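Local atomic coordinates of NAD(P)H dehydrogenase (quinone) (Deinococcus radiodurans, PDB entry 1YDG), a protein that catalyses the reduction of quinones to quinols with NADH or NADPH, using one bound FMN per monomer of its homotetramer. Residues 5-10 with 78-83; 11-16 with 38-43; 71-76 with 98-103; 115-120 with 146-151. One frame throughout, in Å; residues are numbered along the deposited sequence.

Contact 1. Residues 5-10 with 78-83; sequences APVKLA and WAEAIV
L9 and A10 pair in parallel with A81 and I82, the axes of strands 8-10 and 81-83 approaching to 4.9 Å at 17°, two neighbouring strands in the central sheet of the flavodoxin-like fold. A10 N bonds to A81 O and V83 N to A10 O, the latter with an almost straight N-H...O angle of 175°. Where the pairing begins, K8 O takes two backbone donors, A81 N at 3.0 Å and E80 N at 2.8 Å, as the chain comes off helix 73-78. On the side of L9 and A81, L9 CD1 reaches A81 CB (3.9 Å) and V83 CG2, while A10 CB on the other side meets A79 CB. The K8 chain crosses the W78 indole at about a right angle: its CB lies over the six-membered ring, 3.6 Å from the centroid, a CH-pi contact, and CD passes near NE1. R39 adds a cation-pi contact to the same indole. E80 reaches back along the N-terminal strand with its chain extended beyond CG, and OE1 accepts K8 N at 2.9 Å through its anti side, 19° out of the carboxylate plane. A water donates to that same OE1 at 2.8 Å.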
loop_
_atom_site.group_PDB
_atom_site.type_symbol
_atom_site.label_atom_id
_atom_site.label_comp_id
_atom_site.label_asym_id
_atom_site.label_seq_id
_atom_site.Cartn_x
_atom_site.Cartn_y
_atom_site.Cartn_z
ATOM N N ALA B 5 -24.590 22.446 17.026
ATOM C CA ALA B 5 -23.521 23.026 16.211
ATOM C C ALA B 5 -23.501 22.312 14.866
ATOM O O ALA B 5 -23.599 21.096 14.807
ATOM C CB ALA B 5 -22.170 22.873 16.905
ATOM N N PRO B 6 -23.431 23.066 13.772
ATOM C CA PRO B 6 -23.098 22.376 12.537
ATOM C C PRO B 6 -21.720 21.705 12.626
ATOM O O PRO B 6 -20.807 22.240 13.256
ATOM C CB PRO B 6 -23.095 23.499 11.498
ATOM C CG PRO B 6 -23.957 24.586 12.105
ATOM C CD PRO B 6 -23.680 24.500 13.568
ATOM N N VAL B 7 -21.602 20.533 12.007
ATOM C CA VAL B 7 -20.308 19.868 11.833
ATOM C C VAL B 7 -19.322 20.811 11.147
ATOM O O VAL B 7 -19.663 21.483 10.173
ATOM C CB VAL B 7 -20.453 18.574 10.980
ATOM C CG1 VAL B 7 -19.084 18.010 10.564
ATOM C CG2 VAL B 7 -21.221 17.528 11.747
ATOM N N LYS B 8 -18.099 20.859 11.656
ATOM C CA LYS B 8 -17.062 21.711 11.067
ATOM C C LYS B 8 -16.244 20.876 10.092
ATOM O O LYS B 8 -15.566 19.930 10.507
ATOM C CB LYS B 8 -16.164 22.281 12.155
ATOM C CG LYS B 8 -16.876 23.253 13.089
ATOM C CD LYS B 8 -16.140 23.394 14.412
ATOM C CE LYS B 8 -16.823 24.428 15.347
ATOM N NZ LYS B 8 -18.313 24.320 15.360
ATOM N N LEU B 9 -16.316 21.243 8.810
ATOM C CA LEU B 9 -15.740 20.474 7.729
ATOM C C LEU B 9 -14.707 21.308 7.025
ATOM O O LEU B 9 -15.032 22.370 6.517
ATOM C CB LEU B 9 -16.837 20.064 6.728
ATOM C CG LEU B 9 -16.415 19.399 5.424
ATOM C CD1 LEU B 9 -15.811 17.996 5.634
ATOM C CD2 LEU B 9 -17.581 19.339 4.399
ATOM N N ALA B 10 -13.472 20.817 6.995
ATOM C CA ALA B 10 -12.382 21.429 6.236
ATOM C C ALA B 10 -12.067 20.584 5.017
ATOM O O ALA B 10 -11.735 19.396 5.154
ATOM C CB ALA B 10 -11.138 21.549 7.094
ATOM N N TRP B 78 -9.522 23.121 14.130
ATOM C CA TRP B 78 -10.902 23.579 14.088
ATOM C C TRP B 78 -11.868 22.499 13.593
ATOM O O TRP B 78 -12.961 22.350 14.149
ATOM C CB TRP B 78 -11.020 24.831 13.200
ATOM C CG TRP B 78 -12.420 25.253 12.871
ATOM C CD1 TRP B 78 -13.260 25.961 13.653
ATOM C CD2 TRP B 78 -13.139 24.967 11.662
ATOM N NE1 TRP B 78 -14.469 26.143 13.015
ATOM C CE2 TRP B 78 -14.409 25.558 11.783
ATOM C CE3 TRP B 78 -12.823 24.273 10.479
ATOM C CZ2 TRP B 78 -15.368 25.474 10.783
ATOM C CZ3 TRP B 78 -13.769 24.198 9.496
ATOM C CH2 TRP B 78 -15.035 24.780 9.650
ATOM N N ALA B 79 -11.469 21.776 12.548
ATOM C CA ALA B 79 -12.338 20.814 11.882
ATOM C C ALA B 79 -12.720 19.645 12.788
ATOM O O ALA B 79 -11.974 19.221 13.656
ATOM C CB ALA B 79 -11.683 20.288 10.600
ATOM N N GLU B 80 -13.915 19.141 12.571
ATOM C CA GLU B 80 -14.312 17.878 13.151
ATOM C C GLU B 80 -14.266 16.807 12.072
ATOM O O GLU B 80 -14.131 15.626 12.372
ATOM C CB GLU B 80 -15.692 18.025 13.750
ATOM C CG GLU B 80 -15.675 18.835 15.018
ATOM C CD GLU B 80 -16.974 19.543 15.313
ATOM O OE1 GLU B 80 -17.736 19.846 14.387
ATOM O OE2 GLU B 80 -17.237 19.801 16.499
ATOM N N ALA B 81 -14.368 17.243 10.816
ATOM C CA ALA B 81 -14.311 16.363 9.670
ATOM C C ALA B 81 -13.348 16.936 8.652
ATOM O O ALA B 81 -13.446 18.095 8.299
ATOM C CB ALA B 81 -15.706 16.206 9.078
ATOM N N ILE B 82 -12.412 16.118 8.181
ATOM C CA ILE B 82 -11.403 16.545 7.226
ATOM C C ILE B 82 -11.460 15.790 5.910
ATOM O O ILE B 82 -11.542 14.558 5.893
ATOM C CB ILE B 82 -9.987 16.327 7.813
ATOM C CG1 ILE B 82 -9.783 17.232 9.030
ATOM C CG2 ILE B 82 -8.916 16.558 6.727
ATOM C CD1 ILE B 82 -8.722 16.743 10.044
ATOM N N VAL B 83 -11.380 16.524 4.804
ATOM C CA VAL B 83 -11.143 15.906 3.504
ATOM C C VAL B 83 -9.867 16.474 2.924
ATOM O O VAL B 83 -9.703 17.695 2.905
ATOM C CB VAL B 83 -12.310 16.152 2.492
ATOM C CG1 VAL B 83 -11.983 15.609 1.107
ATOM C CG2 VAL B 83 -13.629 15.572 2.993
HETATM O O HOH W 1 -19.856 21.426 15.313
#

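Contact 2. Residues 11-16 with 38-43; sequences IVFYSS and VRLLKV. With SO4 (sulfate ion), chain J.
This is a parallel strand pairing at one end of the chain's central sheet, between strand 8-13 and the outer strand 37-42 of the beta-alpha-beta unit around helix 19-33. Four backbone bonds set I11, V12 and F13 beside L40, L41 and K42, among them I11 N to R39 O and V43 N to F13 O. On the side facing helix 19-33, F13 has CG in the crowded position between its backbone N and carbonyl carbon (chi1 76°), which leans the ring over the neighbouring strand: CE2 touches L40 CD1 at 3.5 Å, and K42 CA makes a CH-pi contact over a face, 4.2 Å from the centroid. On the other side V12 CG1 packs against V43 CG2 at 3.6 Å, crossing it at about a right angle. Y14 CB lies 3.9 Å from V43 CB, and Y14 OH hydrogen-bonds E45. Beyond the strand, S15 OG donates to sulfate O4 at 2.7 Å and S16 N to sulfate O3 at 2.8 Å; T17 OG1, T19 N and G20 N bind the same ion. S15 to G20 are FMN-binding residues, and the anion probably occupies the place of the FMN phosphate in the phosphate-binding loop of the flavodoxin fold.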
loop_
_atom_site.group_PDB
_atom_site.type_symbol
_atom_site.label_atom_id
_atom_site.label_comp_id
_atom_site.label_asym_id
_atom_site.label_seq_id
_atom_site.Cartn_x
_atom_site.Cartn_y
_atom_site.Cartn_z
ATOM N N ILE B 11 -12.150 21.203 3.840
ATOM C CA ILE B 11 -11.712 20.596 2.577
ATOM C C ILE B 11 -10.371 21.213 2.248
ATOM O O ILE B 11 -10.308 22.406 1.925
ATOM C CB ILE B 11 -12.685 20.890 1.411
ATOM C CG1 ILE B 11 -14.153 20.629 1.794
ATOM C CG2 ILE B 11 -12.302 20.102 0.163
ATOM C CD1 ILE B 11 -14.444 19.248 2.250
ATOM N N VAL B 12 -9.303 20.422 2.365
ATOM C CA VAL B 12 -7.934 20.868 2.094
ATOM C C VAL B 12 -7.484 20.171 0.810
ATOM O O VAL B 12 -7.476 18.925 0.723
ATOM C CB VAL B 12 -6.954 20.524 3.242
ATOM C CG1 VAL B 12 -5.543 20.992 2.909
ATOM C CG2 VAL B 12 -7.413 21.131 4.540
ATOM N N PHE B 13 -7.188 20.970 -0.208
ATOM C CA PHE B 13 -6.905 20.443 -1.536
ATOM C C PHE B 13 -5.697 21.137 -2.132
ATOM O O PHE B 13 -5.472 22.343 -1.913
ATOM C CB PHE B 13 -8.122 20.595 -2.461
ATOM C CG PHE B 13 -8.325 21.999 -2.958
ATOM C CD1 PHE B 13 -7.836 22.384 -4.202
ATOM C CD2 PHE B 13 -8.951 22.938 -2.159
ATOM C CE1 PHE B 13 -7.985 23.669 -4.649
ATOM C CE2 PHE B 13 -9.106 24.246 -2.599
ATOM C CZ PHE B 13 -8.623 24.615 -3.837
ATOM N N TYR B 14 -4.882 20.357 -2.831
ATOM C CA TYR B 14 -3.892 20.901 -3.736
ATOM C C TYR B 14 -4.402 20.750 -5.167
ATOM O O TYR B 14 -5.010 19.729 -5.513
ATOM C CB TYR B 14 -2.518 20.224 -3.606
ATOM C CG TYR B 14 -1.587 20.841 -4.609
ATOM C CD1 TYR B 14 -1.142 22.141 -4.444
ATOM C CD2 TYR B 14 -1.284 20.186 -5.801
ATOM C CE1 TYR B 14 -0.341 22.757 -5.413
ATOM C CE2 TYR B 14 -0.505 20.794 -6.789
ATOM C CZ TYR B 14 -0.035 22.082 -6.579
ATOM O OH TYR B 14 0.723 22.690 -7.529
ATOM N N SER B 15 -4.154 21.762 -5.993
ATOM C CA SER B 15 -4.487 21.714 -7.413
ATOM C C SER B 15 -3.464 22.536 -8.201
ATOM O O SER B 15 -3.234 23.715 -7.881
ATOM C CB SER B 15 -5.904 22.257 -7.652
ATOM O OG SER B 15 -6.279 22.089 -9.014
ATOM N N SER B 16 -2.833 21.924 -9.212
ATOM C CA SER B 16 -2.031 22.682 -10.156
ATOM C C SER B 16 -2.922 23.266 -11.252
ATOM O O SER B 16 -2.967 24.476 -11.458
ATOM C CB SER B 16 -0.970 21.809 -10.824
ATOM O OG SER B 16 -0.067 21.272 -9.892
ATOM N N VAL B 38 -18.534 24.902 6.401
ATOM C CA VAL B 38 -17.452 24.465 5.520
ATOM C C VAL B 38 -16.337 25.499 5.348
ATOM O O VAL B 38 -16.605 26.686 5.150
ATOM C CB VAL B 38 -18.000 24.091 4.126
ATOM C CG1 VAL B 38 -16.933 23.401 3.301
ATOM C CG2 VAL B 38 -19.248 23.181 4.253
ATOM N N ARG B 39 -15.095 25.034 5.424
ATOM C CA ARG B 39 -13.941 25.784 4.907
ATOM C C ARG B 39 -13.370 25.067 3.696
ATOM O O ARG B 39 -12.983 23.915 3.791
ATOM C CB ARG B 39 -12.835 25.936 5.952
ATOM C CG ARG B 39 -13.267 26.739 7.137
ATOM C CD ARG B 39 -12.117 26.963 8.102
ATOM N NE ARG B 39 -12.569 27.759 9.228
ATOM C CZ ARG B 39 -11.902 27.931 10.364
ATOM N NH1 ARG B 39 -10.701 27.395 10.539
ATOM N NH2 ARG B 39 -12.445 28.672 11.319
ATOM N N LEU B 40 -13.307 25.771 2.572
ATOM C CA LEU B 40 -12.557 25.358 1.405
ATOM C C LEU B 40 -11.201 26.044 1.442
ATOM O O LEU B 40 -11.125 27.273 1.436
ATOM C CB LEU B 40 -13.314 25.771 0.149
ATOM C CG LEU B 40 -12.683 25.541 -1.221
ATOM C CD1 LEU B 40 -12.442 24.080 -1.406
ATOM C CD2 LEU B 40 -13.614 26.079 -2.305
ATOM N N LEU B 41 -10.141 25.243 1.468
ATOM C CA LEU B 41 -8.783 25.700 1.772
ATOM C C LEU B 41 -7.791 25.116 0.785
ATOM O O LEU B 41 -7.708 23.895 0.598
ATOM C CB LEU B 41 -8.395 25.253 3.181
ATOM C CG LEU B 41 -9.331 25.724 4.294
ATOM C CD1 LEU B 41 -9.187 24.814 5.491
ATOM C CD2 LEU B 41 -9.055 27.166 4.657
ATOM N N LYS B 42 -7.003 25.975 0.165
ATOM C CA LYS B 42 -6.005 25.501 -0.792
ATOM C C LYS B 42 -4.671 25.251 -0.104
ATOM O O LYS B 42 -4.282 25.938 0.866
ATOM C CB LYS B 42 -5.854 26.493 -1.958
ATOM C CG LYS B 42 -5.166 27.781 -1.586
ATOM C CD LYS B 42 -5.137 28.811 -2.706
ATOM C CE LYS B 42 -4.422 30.092 -2.228
ATOM N NZ LYS B 42 -4.892 31.327 -2.934
ATOM N N VAL B 43 -3.948 24.272 -0.628
ATOM C CA VAL B 43 -2.607 23.984 -0.166
ATOM C C VAL B 43 -1.629 24.966 -0.828
ATOM O O VAL B 43 -1.610 25.127 -2.046
ATOM C CB VAL B 43 -2.202 22.503 -0.472
ATOM C CG1 VAL B 43 -0.724 22.268 -0.223
ATOM C CG2 VAL B 43 -3.034 21.515 0.351
HETATM S S SO4 J . -5.011 19.219 -10.890
HETATM O O1 SO4 J . -5.638 19.805 -12.076
HETATM O O2 SO4 J . -4.999 17.775 -10.998
HETATM O O3 SO4 J . -3.649 19.748 -10.811
HETATM O O4 SO4 J . -5.789 19.565 -9.707
HETATM O O HOH W 2 -3.690 24.228 -4.550
#

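Contact 3. Residues 71-76 with 98-103; sequences ATPADL and RAFIDT
F100 meets the segment 71-76 with the end of its ring, and is the residue of helix 95-102 that carries most of this contact. It swings CG away from its backbone N (chi1 175°), sending the ring over to the loop where A71 and T72 lead into helix 73-78. The F100 CE1 corner meets both residues, 4.0 Å from A71 CB and 3.8 Å from T72 C, which lies at the ring edge in its plane. From the opposite direction L76 brings CD1 to within 4.2 Å of F100 CE2. V12 and F84 also touch the F100 ring, so helix 95-102 is packed here on one side of the flavodoxin-like alpha/beta sheet, with the start of helix 73-78 beside it. That start is held by D75, whose OD2 accepts T72 N at 3.0 Å on its anti side, 22° out of the carboxylate plane, while OD1 forms a salt bridge with R39. Next along, the outer face of helix 95-102 lies against a second subunit, with D102 OD2 bonded to S95 N of that subunit. At T103 the hydroxyl turns back: OG1 donates to F100 O at 2.6 Å, on a lone pair in the carbonyl plane, and the same oxygen accepts T103 N. P73 CG rests 3.6 Å from T103 OG1.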
loop_
_atom_site.group_PDB
_atom_site.type_symbol
_atom_site.label_atom_id
_atom_site.label_comp_id
_atom_site.label_asym_id
_atom_site.label_seq_id
_atom_site.Cartn_x
_atom_site.Cartn_y
_atom_site.Cartn_z
ATOM N N ALA B 71 -4.476 26.832 3.431
ATOM C CA ALA B 71 -4.622 25.934 4.564
ATOM C C ALA B 71 -3.467 26.078 5.551
ATOM O O ALA B 71 -2.300 26.191 5.164
ATOM C CB ALA B 71 -4.745 24.481 4.079
ATOM N N THR B 72 -3.822 26.052 6.832
ATOM C CA THR B 72 -2.869 26.070 7.923
ATOM C C THR B 72 -3.279 24.979 8.916
ATOM O O THR B 72 -4.434 24.541 8.921
ATOM C CB THR B 72 -2.868 27.465 8.621
ATOM O OG1 THR B 72 -4.098 27.664 9.315
ATOM C CG2 THR B 72 -2.684 28.578 7.614
ATOM N N PRO B 73 -2.349 24.536 9.773
ATOM C CA PRO B 73 -2.691 23.523 10.779
ATOM C C PRO B 73 -3.940 23.817 11.641
ATOM O O PRO B 73 -4.700 22.912 11.922
ATOM C CB PRO B 73 -1.439 23.456 11.620
ATOM C CG PRO B 73 -0.356 23.801 10.663
ATOM C CD PRO B 73 -0.924 24.898 9.845
ATOM N N ALA B 74 -4.150 25.077 12.032
ATOM C CA ALA B 74 -5.316 25.465 12.831
ATOM C C ALA B 74 -6.672 25.158 12.197
ATOM O O ALA B 74 -7.688 25.043 12.900
ATOM C CB ALA B 74 -5.237 26.955 13.182
ATOM N N ASP B 75 -6.703 25.048 10.873
ATOM C CA ASP B 75 -7.897 24.609 10.158
ATOM C C ASP B 75 -8.265 23.165 10.535
ATOM O O ASP B 75 -9.461 22.830 10.693
ATOM C CB ASP B 75 -7.685 24.723 8.633
ATOM C CG ASP B 75 -7.634 26.192 8.143
ATOM O OD1 ASP B 75 -8.517 26.993 8.528
ATOM O OD2 ASP B 75 -6.717 26.523 7.360
ATOM N N LEU B 76 -7.251 22.313 10.695
ATOM C CA LEU B 76 -7.514 20.933 11.124
ATOM C C LEU B 76 -7.861 20.846 12.611
ATOM O O LEU B 76 -8.673 20.018 12.990
ATOM C CB LEU B 76 -6.355 20.005 10.777
ATOM C CG LEU B 76 -5.882 20.034 9.318
ATOM C CD1 LEU B 76 -5.009 18.854 9.044
ATOM C CD2 LEU B 76 -7.026 20.076 8.313
ATOM N N ARG B 98 2.235 16.997 0.701
ATOM C CA ARG B 98 3.130 16.471 1.748
ATOM C C ARG B 98 3.784 17.597 2.562
ATOM O O ARG B 98 3.997 17.437 3.743
ATOM C CB ARG B 98 4.214 15.564 1.184
ATOM C CG ARG B 98 3.720 14.312 0.447
ATOM C CD ARG B 98 2.702 13.481 1.196
ATOM N NE ARG B 98 3.153 13.052 2.522
ATOM C CZ ARG B 98 2.565 12.110 3.260
ATOM N NH1 ARG B 98 1.505 11.440 2.802
ATOM N NH2 ARG B 98 3.050 11.813 4.458
ATOM N N ALA B 99 4.143 18.706 1.923
ATOM C CA ALA B 99 4.729 19.837 2.656
ATOM C C ALA B 99 3.768 20.336 3.712
ATOM O O ALA B 99 4.189 20.624 4.826
ATOM C CB ALA B 99 5.113 20.958 1.721
ATOM N N PHE B 100 2.477 20.418 3.357
ATOM C CA PHE B 100 1.438 20.785 4.296
ATOM C C PHE B 100 1.363 19.780 5.435
ATOM O O PHE B 100 1.357 20.141 6.597
ATOM C CB PHE B 100 0.065 20.877 3.620
ATOM C CG PHE B 100 -1.032 21.132 4.592
ATOM C CD1 PHE B 100 -1.051 22.315 5.337
ATOM C CD2 PHE B 100 -2.002 20.187 4.825
ATOM C CE1 PHE B 100 -2.059 22.545 6.283
ATOM C CE2 PHE B 100 -2.979 20.404 5.759
ATOM C CZ PHE B 100 -3.012 21.580 6.489
ATOM N N ILE B 101 1.284 18.498 5.084
ATOM C CA ILE B 101 1.256 17.418 6.070
ATOM C C ILE B 101 2.447 17.529 7.047
ATOM O O ILE B 101 2.286 17.369 8.255
ATOM C CB ILE B 101 1.217 16.031 5.350
ATOM C CG1 ILE B 101 -0.170 15.805 4.741
ATOM C CG2 ILE B 101 1.592 14.905 6.299
ATOM C CD1 ILE B 101 -0.230 14.678 3.718
ATOM N N ASP B 102 3.618 17.854 6.526
ATOM C CA ASP B 102 4.812 17.977 7.359
ATOM C C ASP B 102 4.767 19.178 8.320
ATOM O O ASP B 102 5.553 19.220 9.268
ATOM C CB ASP B 102 6.091 17.980 6.502
ATOM C CG ASP B 102 6.405 16.613 5.891
ATOM O OD1 ASP B 102 5.635 15.660 6.151
ATOM O OD2 ASP B 102 7.428 16.479 5.149
ATOM N N THR B 103 3.847 20.125 8.125
ATOM C CA THR B 103 3.651 21.202 9.116
ATOM C C THR B 103 2.786 20.808 10.302
ATOM O O THR B 103 2.681 21.566 11.261
ATOM C CB THR B 103 3.041 22.480 8.512
ATOM O OG1 THR B 103 1.672 22.254 8.125
ATOM C CG2 THR B 103 3.868 22.949 7.365
#

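Contact 4. Residues 115-120 with 146-151; sequences NKTFSA and GAVLTP
F118 and L149 run alongside each other off the same face of the sheet, F118 CB 3.9 Å from L149 CD2; A147 CB reaches the same F118 CB at 4.0 Å. F118 turns CG away from its backbone N (chi1 -175°), which carries its ring along L149. On the other side of the strands T117 meets T150 obliquely, T150 CG2 resting 4.0 Å from T117 CB. The backbones beneath run parallel, T117 beside V148 and F118 beside L149. V148 N bonds to K116 O, F118 N to V148 O, and T150 N to F118 O at 2.8 Å, the last with an N-H...O angle of 172°. At the start of the pairing N115 N donates to G146 O at 2.9 Å. G146 has a positive phi and ends helix 131-144 in a Schellman motif, turning the chain into strand 148-149 and completing the beta-alpha-beta unit of strand 117-124, helix 131-144 and strand 148-149 in this flavodoxin-like fold. Farther out, F84 meets the F118 ring edge-to-face, and K116 NZ reaches back to A79 O. Helix 180-204 covers the threonine side, where T117 OG1 bonds to T197 and Q193, and S119 OG to Q193 and Q189. Across the tetramer, V148 packs on V148 and L149 on L149 of a third subunit, and N115 OD1 accepts a hydrogen bond from R192 NH2 of that subunit.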
loop_
_atom_site.group_PDB
_atom_site.type_symbol
_atom_site.label_atom_id
_atom_site.label_comp_id
_atom_site.label_asym_id
_atom_site.label_seq_id
_atom_site.Cartn_x
_atom_site.Cartn_y
_atom_site.Cartn_z
ATOM N N ASN B 115 -9.272 11.593 16.599
ATOM C CA ASN B 115 -10.714 11.443 16.577
ATOM C C ASN B 115 -11.466 12.292 15.539
ATOM O O ASN B 115 -12.679 12.288 15.535
ATOM C CB ASN B 115 -11.295 11.660 17.984
ATOM C CG ASN B 115 -10.641 10.756 19.018
ATOM O OD1 ASN B 115 -10.398 9.581 18.755
ATOM N ND2 ASN B 115 -10.337 11.307 20.191
ATOM N N LYS B 116 -10.768 12.963 14.630
ATOM C CA LYS B 116 -11.455 13.697 13.575
ATOM C C LYS B 116 -11.725 12.708 12.445
ATOM O O LYS B 116 -10.951 11.783 12.241
ATOM C CB LYS B 116 -10.606 14.865 13.095
ATOM C CG LYS B 116 -10.419 15.937 14.137
ATOM C CD LYS B 116 -9.247 16.835 13.828
ATOM C CE LYS B 116 -8.921 17.737 15.034
ATOM N NZ LYS B 116 -10.014 18.707 15.387
ATOM N N THR B 117 -12.840 12.859 11.747
ATOM C CA THR B 117 -13.085 11.993 10.588
ATOM C C THR B 117 -12.246 12.466 9.427
ATOM O O THR B 117 -11.914 13.646 9.332
ATOM C CB THR B 117 -14.538 11.899 10.189
ATOM O OG1 THR B 117 -15.011 13.183 9.813
ATOM C CG2 THR B 117 -15.393 11.346 11.334
ATOM N N PHE B 118 -11.904 11.525 8.560
ATOM C CA PHE B 118 -10.998 11.739 7.462
ATOM C C PHE B 118 -11.395 10.910 6.261
ATOM O O PHE B 118 -11.595 9.700 6.378
ATOM C CB PHE B 118 -9.597 11.316 7.836
ATOM C CG PHE B 118 -8.588 11.619 6.776
ATOM C CD1 PHE B 118 -8.000 12.880 6.710
ATOM C CD2 PHE B 118 -8.254 10.672 5.815
ATOM C CE1 PHE B 118 -7.059 13.178 5.716
ATOM C CE2 PHE B 118 -7.317 10.958 4.820
ATOM C CZ PHE B 118 -6.727 12.224 4.763
ATOM N N SER B 119 -11.473 11.560 5.104
ATOM C CA SER B 119 -11.537 10.846 3.824
ATOM C C SER B 119 -10.721 11.626 2.800
ATOM O O SER B 119 -10.255 12.738 3.077
ATOM C CB SER B 119 -12.980 10.667 3.360
ATOM O OG SER B 119 -13.466 11.820 2.720
ATOM N N ALA B 120 -10.501 11.027 1.638
ATOM C CA ALA B 120 -9.588 11.602 0.674
ATOM C C ALA B 120 -10.086 11.457 -0.758
ATOM O O ALA B 120 -10.938 10.627 -1.052
ATOM C CB ALA B 120 -8.205 10.965 0.834
ATOM N N GLY B 146 -4.619 9.015 14.578
ATOM C CA GLY B 146 -5.791 8.443 15.231
ATOM C C GLY B 146 -7.081 9.026 14.677
ATOM O O GLY B 146 -8.064 9.187 15.398
ATOM N N ALA B 147 -7.080 9.341 13.391
ATOM C CA ALA B 147 -8.288 9.764 12.713
ATOM C C ALA B 147 -9.237 8.567 12.595
ATOM O O ALA B 147 -8.818 7.407 12.688
ATOM C CB ALA B 147 -7.954 10.310 11.345
ATOM N N VAL B 148 -10.513 8.876 12.431
ATOM C CA VAL B 148 -11.544 7.911 12.119
ATOM C C VAL B 148 -11.772 7.993 10.620
ATOM O O VAL B 148 -12.271 9.004 10.121
ATOM C CB VAL B 148 -12.814 8.269 12.896
ATOM C CG1 VAL B 148 -13.997 7.343 12.538
ATOM C CG2 VAL B 148 -12.514 8.236 14.366
ATOM N N LEU B 149 -11.372 6.955 9.883
ATOM C CA LEU B 149 -11.354 7.023 8.435
ATOM C C LEU B 149 -12.730 6.694 7.891
ATOM O O LEU B 149 -13.290 5.674 8.254
ATOM C CB LEU B 149 -10.288 6.110 7.849
ATOM C CG LEU B 149 -8.895 6.208 8.502
ATOM C CD1 LEU B 149 -7.890 5.453 7.719
ATOM C CD2 LEU B 149 -8.462 7.651 8.637
ATOM N N THR B 150 -13.281 7.576 7.051
ATOM C CA THR B 150 -14.633 7.405 6.524
ATOM C C THR B 150 -14.679 7.347 4.993
ATOM O O THR B 150 -15.341 8.161 4.349
ATOM C CB THR B 150 -15.595 8.504 6.988
ATOM O OG1 THR B 150 -15.161 9.777 6.476
ATOM C CG2 THR B 150 -15.705 8.527 8.494
ATOM N N PRO B 151 -14.036 6.335 4.402
ATOM C CA PRO B 151 -14.069 6.258 2.947
ATOM C C PRO B 151 -15.492 5.884 2.460
ATOM O O PRO B 151 -16.262 5.311 3.227
ATOM C CB PRO B 151 -13.052 5.165 2.654
ATOM C CG PRO B 151 -13.184 4.238 3.795
ATOM C CD PRO B 151 -13.323 5.187 4.989
#

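From the N terminus, strand 8-13 serves contact 1 with its first half and contact 2 with its second. Contact 2 closes first, over helix 19-33, and is nested inside the longer loop that contact 1 closes when strand 81-89 arrives on the other side of strand 8-13. Contact 3 opens with residues 71-76, before contact 1 has closed, and closes at 98-103, so these two cross; it ties helix 95-102 to the start of helix 73-78. Contact 4 follows in series, adding strand 148-149 beyond strand 117-124. Strand 81-89 joins contacts 1 and 4 through I82 N and T117 O, while a probable hydrogen bond from A71 N to K42 O links contacts 2 and 3.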